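Local atomic coordinates of protein ten1 (Schizosaccharomyces pombe, PDB entry 3K0X), a protein that is required for telomere maintenance in fission yeast, interacts with Stn1 and probably binds single-stranded telomeric DNA. Residues L6-Q11 / R90-V95. Residues are numbered along the deposited sequence; the frame is centred on the assembly and turned at random.
Sequences LIFINQ and RYRQMV
Val95 lies over one face of the Phe8 ring, its CG1 methyl 3.9 Å from the ring centroid, a CH-pi contact displaced toward CZ. The ring gets there because chi1 of -62° places CG beside the backbone N of Phe8 and sends the phenyl out toward helix 88-100. At its edge, near the ring plane, CZ meets the carbonyl O of Arg92 at 3.6 Å, an oxygen that is hydrogen-bonded to the hydroxyl of Ser96. The aliphatic part of Arg92 runs obliquely past the same rim, CG 4.0 Å from Phe8 CE1; its guanidinium, turned 36° from the ring plane, is committed to a salt bridge with Asp39. Tyr91 CE2 comes obliquely to Phe8 CE1, at 4.1 Å. An alanine in place of Phe8 is likely to leave Val95 CG1 and the Arg92 methylenes without their apolar partner and open a gap between loop and helix.

Val95 splits its two methyls: with CG1 anti to the backbone N (chi1 167°) and spent on Phe8, CG2 is left to pack on Leu6 CD2 at 3.8 Å and to lie over a face of the Tyr91 ring, offset toward its rim. Polar links between the segments run through water. One molecule donates to both Leu6 O and Val95 O; a second donates to Ile7 O at 2.6 Å and hydrogen-bonds Tyr91 OH, which it meets in the plane of the phenol. Within the loop, Gln11 OE1 accepts from Phe8 N in a nearly straight 2.9 Å bond that ties the Phe8 backbone to the Gln11 side chain.

The arrangement joins the loop after strand 5-6 to the C-terminal helix, which here packs against the OB-fold beta barrel of this telomere-capping protein.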
ATOM      1  N   LEU A   6       9.763  -2.205  -2.981  1.00 21.21           N
ATOM      2  CA  LEU A   6       8.966  -0.999  -3.225  1.00 19.03           C
ATOM      3  C   LEU A   6       8.360  -1.145  -4.604  1.00 17.72           C
ATOM      4  O   LEU A   6       9.070  -1.236  -5.580  1.00 17.14           O
ATOM      5  CB  LEU A   6       9.901   0.201  -3.165  1.00 20.78           C
ATOM      6  CG  LEU A   6       9.302   1.560  -3.450  1.00 21.22           C
ATOM      7  CD1 LEU A   6       8.291   1.874  -2.409  1.00 21.92           C
ATOM      8  CD2 LEU A   6      10.398   2.617  -3.445  1.00 23.01           C
ATOM      9  N   ILE A   7       7.023  -1.096  -4.681  1.00 16.51           N
ATOM     10  CA  ILE A   7       6.306  -1.314  -5.899  1.00 14.56           C
ATOM     11  C   ILE A   7       5.026  -0.523  -5.946  1.00 12.10           C
ATOM     12  O   ILE A   7       4.637   0.107  -4.960  1.00 14.14           O
ATOM     13  CB  ILE A   7       5.928  -2.858  -6.090  1.00 15.80           C
ATOM     14  CG1 ILE A   7       4.993  -3.357  -5.005  1.00 16.55           C
ATOM     15  CG2 ILE A   7       7.081  -3.699  -5.981  1.00 14.88           C
ATOM     16  CD1 ILE A   7       5.078  -2.601  -3.762  1.00 24.19           C
ATOM     17  N   PHE A   8       4.367  -0.562  -7.100  1.00 10.71           N
ATOM     18  CA  PHE A   8       3.067   0.094  -7.220  1.00  9.39           C
ATOM     19  C   PHE A   8       2.007  -0.966  -6.901  1.00  9.99           C
ATOM     20  O   PHE A   8       2.232  -2.211  -7.021  1.00  9.53           O
ATOM     21  CB  PHE A   8       2.844   0.575  -8.672  1.00 10.36           C
ATOM     22  CG  PHE A   8       3.863   1.604  -9.100  1.00  9.62           C
ATOM     23  CD1 PHE A   8       3.971   2.811  -8.400  1.00 10.90           C
ATOM     24  CD2 PHE A   8       4.706   1.361 -10.195  1.00  9.95           C
ATOM     25  CE1 PHE A   8       4.889   3.775  -8.768  1.00 11.57           C
ATOM     26  CE2 PHE A   8       5.668   2.320 -10.607  1.00 11.99           C
ATOM     27  CZ  PHE A   8       5.769   3.532  -9.911  1.00 11.98           C
ATOM     28  N   ILE A   9       0.844  -0.484  -6.470  1.00 11.02           N
ATOM     29  CA  ILE A   9      -0.228  -1.470  -6.213  1.00  9.89           C
ATOM     30  C   ILE A   9      -0.479  -2.341  -7.442  1.00  9.97           C
ATOM     31  O   ILE A   9      -0.798  -3.519  -7.325  1.00 10.40           O
ATOM     32  CB  ILE A   9      -1.529  -0.722  -5.809  1.00  8.48           C
ATOM     33  CG1 ILE A   9      -1.331  -0.192  -4.385  1.00  9.38           C
ATOM     34  CG2 ILE A   9      -2.830  -1.620  -6.017  1.00  9.35           C
ATOM     35  CD1 ILE A   9      -2.599   0.652  -3.912  1.00 24.19           C
ATOM     36  N   ASN A  10      -0.328  -1.799  -8.646  1.00  8.62           N
ATOM     37  CA  ASN A  10      -0.589  -2.631  -9.819  1.00 10.35           C
ATOM     38  C   ASN A  10       0.465  -3.719 -10.126  1.00 11.47           C
ATOM     39  O   ASN A  10       0.286  -4.498 -11.105  1.00 12.28           O
ATOM     40  CB  ASN A  10      -0.865  -1.783 -11.055  1.00 13.21           C
ATOM     41  CG  ASN A  10       0.357  -1.046 -11.581  1.00 13.62           C
ATOM     42  OD1 ASN A  10       1.501  -1.296 -11.230  1.00 17.52           O
ATOM     43  ND2 ASN A  10       0.083  -0.125 -12.509  1.00 12.00           N
ATOM     44  N   GLN A  11       1.490  -3.797  -9.275  1.00 13.31           N
ATOM     45  CA  GLN A  11       2.518  -4.836  -9.371  1.00 14.29           C
ATOM     46  C   GLN A  11       2.376  -5.899  -8.266  1.00 14.96           C
ATOM     47  O   GLN A  11       3.094  -6.905  -8.261  1.00 14.46           O
ATOM     48  CB  GLN A  11       3.900  -4.185  -9.254  1.00 13.93           C
ATOM     49  CG  GLN A  11       4.208  -3.291 -10.457  1.00 13.69           C
ATOM     50  CD  GLN A  11       5.438  -2.452 -10.298  1.00 15.66           C
ATOM     51  OE1 GLN A  11       5.750  -1.961  -9.212  1.00 13.35           O
ATOM     52  NE2 GLN A  11       6.169  -2.265 -11.428  1.00 18.78           N
ATOM     53  N   ARG A  90       6.401  12.675  -8.896  1.00 11.02           N
ATOM     54  CA  ARG A  90       7.806  12.439  -8.551  1.00 10.70           C
ATOM     55  C   ARG A  90       8.005  11.084  -7.893  1.00 10.97           C
ATOM     56  O   ARG A  90       8.998  10.398  -8.165  1.00 11.82           O
ATOM     57  CB  ARG A  90       8.349  13.597  -7.662  1.00 12.46           C
ATOM     58  CG  ARG A  90       8.437  15.031  -8.376  1.00 15.25           C
ATOM     59  CD  ARG A  90       9.915  15.565  -8.440  1.00 20.75           C
ATOM     60  NE  ARG A  90      10.677  14.533  -8.989  1.00 28.12           N
ATOM     61  CZ  ARG A  90      11.818  14.005  -8.578  1.00 26.66           C
ATOM     62  NH1 ARG A  90      12.522  14.407  -7.509  1.00 28.66           N
ATOM     63  NH2 ARG A  90      12.178  12.924  -9.245  1.00 30.48           N
ATOM     64  N   TYR A  91       7.062  10.699  -7.029  1.00  9.62           N
ATOM     65  CA  TYR A  91       7.122   9.417  -6.338  1.00 10.92           C
ATOM     66  C   TYR A  91       7.179   8.277  -7.368  1.00 11.16           C
ATOM     67  O   TYR A  91       7.975   7.375  -7.282  1.00 12.87           O
ATOM     68  CB  TYR A  91       5.865   9.267  -5.447  1.00 10.60           C
ATOM     69  CG  TYR A  91       5.726   7.867  -4.903  1.00 10.51           C
ATOM     70  CD1 TYR A  91       6.425   7.472  -3.768  1.00  9.17           C
ATOM     71  CD2 TYR A  91       4.896   6.935  -5.551  1.00 11.17           C
ATOM     72  CE1 TYR A  91       6.286   6.145  -3.254  1.00 12.75           C
ATOM     73  CE2 TYR A  91       4.756   5.593  -5.058  1.00 11.64           C
ATOM     74  CZ  TYR A  91       5.440   5.234  -3.912  1.00 11.70           C
ATOM     75  OH  TYR A  91       5.227   4.000  -3.371  1.00 12.14           O
ATOM     76  N   ARG A  92       6.348   8.378  -8.371  1.00 12.09           N
ATOM     77  CA  ARG A  92       6.298   7.351  -9.434  1.00 13.10           C
ATOM     78  C   ARG A  92       7.593   7.313 -10.223  1.00 13.75           C
ATOM     79  O   ARG A  92       8.102   6.240 -10.558  1.00 15.37           O
ATOM     80  CB  ARG A  92       5.107   7.639 -10.343  1.00 14.66           C
ATOM     81  CG  ARG A  92       3.776   7.573  -9.601  1.00 13.83           C
ATOM     82  CD  ARG A  92       2.613   7.819 -10.606  1.00 17.18           C
ATOM     83  NE  ARG A  92       1.365   7.904  -9.872  1.00 17.28           N
ATOM     84  CZ  ARG A  92       0.732   6.900  -9.286  1.00 19.77           C
ATOM     85  NH1 ARG A  92       1.203   5.607  -9.339  1.00 17.72           N
ATOM     86  NH2 ARG A  92      -0.379   7.235  -8.594  1.00 24.51           N
ATOM     87  N   GLN A  93       8.165   8.467 -10.527  1.00 14.39           N
ATOM     88  CA  GLN A  93       9.432   8.449 -11.260  1.00 14.56           C
ATOM     89  C   GLN A  93      10.560   7.801 -10.426  1.00 14.27           C
ATOM     90  O   GLN A  93      11.386   7.000 -10.933  1.00 13.81           O
ATOM     91  CB  GLN A  93       9.820   9.911 -11.602  1.00 27.69           C
ATOM     92  CG  GLN A  93       8.850  10.611 -12.515  1.00 34.14           C
ATOM     93  CD  GLN A  93       9.028  12.105 -12.497  1.00 38.24           C
ATOM     94  OE1 GLN A  93       9.800  12.626 -11.704  1.00 42.74           O
ATOM     95  NE2 GLN A  93       8.320  12.807 -13.367  1.00 41.85           N
ATOM     96  N   MET A  94      10.591   8.126  -9.132  1.00 14.40           N
ATOM     97  CA  MET A  94      11.598   7.546  -8.234  1.00 14.74           C
ATOM     98  C   MET A  94      11.432   6.030  -8.051  1.00 15.44           C
ATOM     99  O   MET A  94      12.408   5.283  -8.117  1.00 15.82           O
ATOM    100  CB  MET A  94      11.554   8.253  -6.885  1.00 15.87           C
ATOM    101  CG  MET A  94      11.959   9.755  -7.099  1.00 18.75           C
ATOM    102  SD  MET A  94      11.784  10.728  -5.539  1.00 20.78           S
ATOM    103  CE  MET A  94      13.340  10.185  -4.743  1.00 20.61           C
ATOM    104  N   VAL A  95      10.208   5.581  -7.901  1.00 15.17           N
ATOM    105  CA  VAL A  95       9.988   4.151  -7.727  1.00 15.80           C
ATOM    106  C   VAL A  95      10.423   3.415  -8.997  1.00 17.46           C
ATOM    107  O   VAL A  95      11.144   2.411  -8.904  1.00 18.26           O
ATOM    108  CB  VAL A  95       8.528   3.838  -7.440  1.00 15.65           C
ATOM    109  CG1 VAL A  95       8.233   2.297  -7.584  1.00 14.69           C
ATOM    110  CG2 VAL A  95       8.214   4.346  -5.998  1.00 14.57           C
TER
HETATM  111  O   HOH W   1      11.333   0.524  -6.430  1.00 36.74           O
HETATM  112  O   HOH W   2       3.440   2.446  -4.717  1.00 14.22           O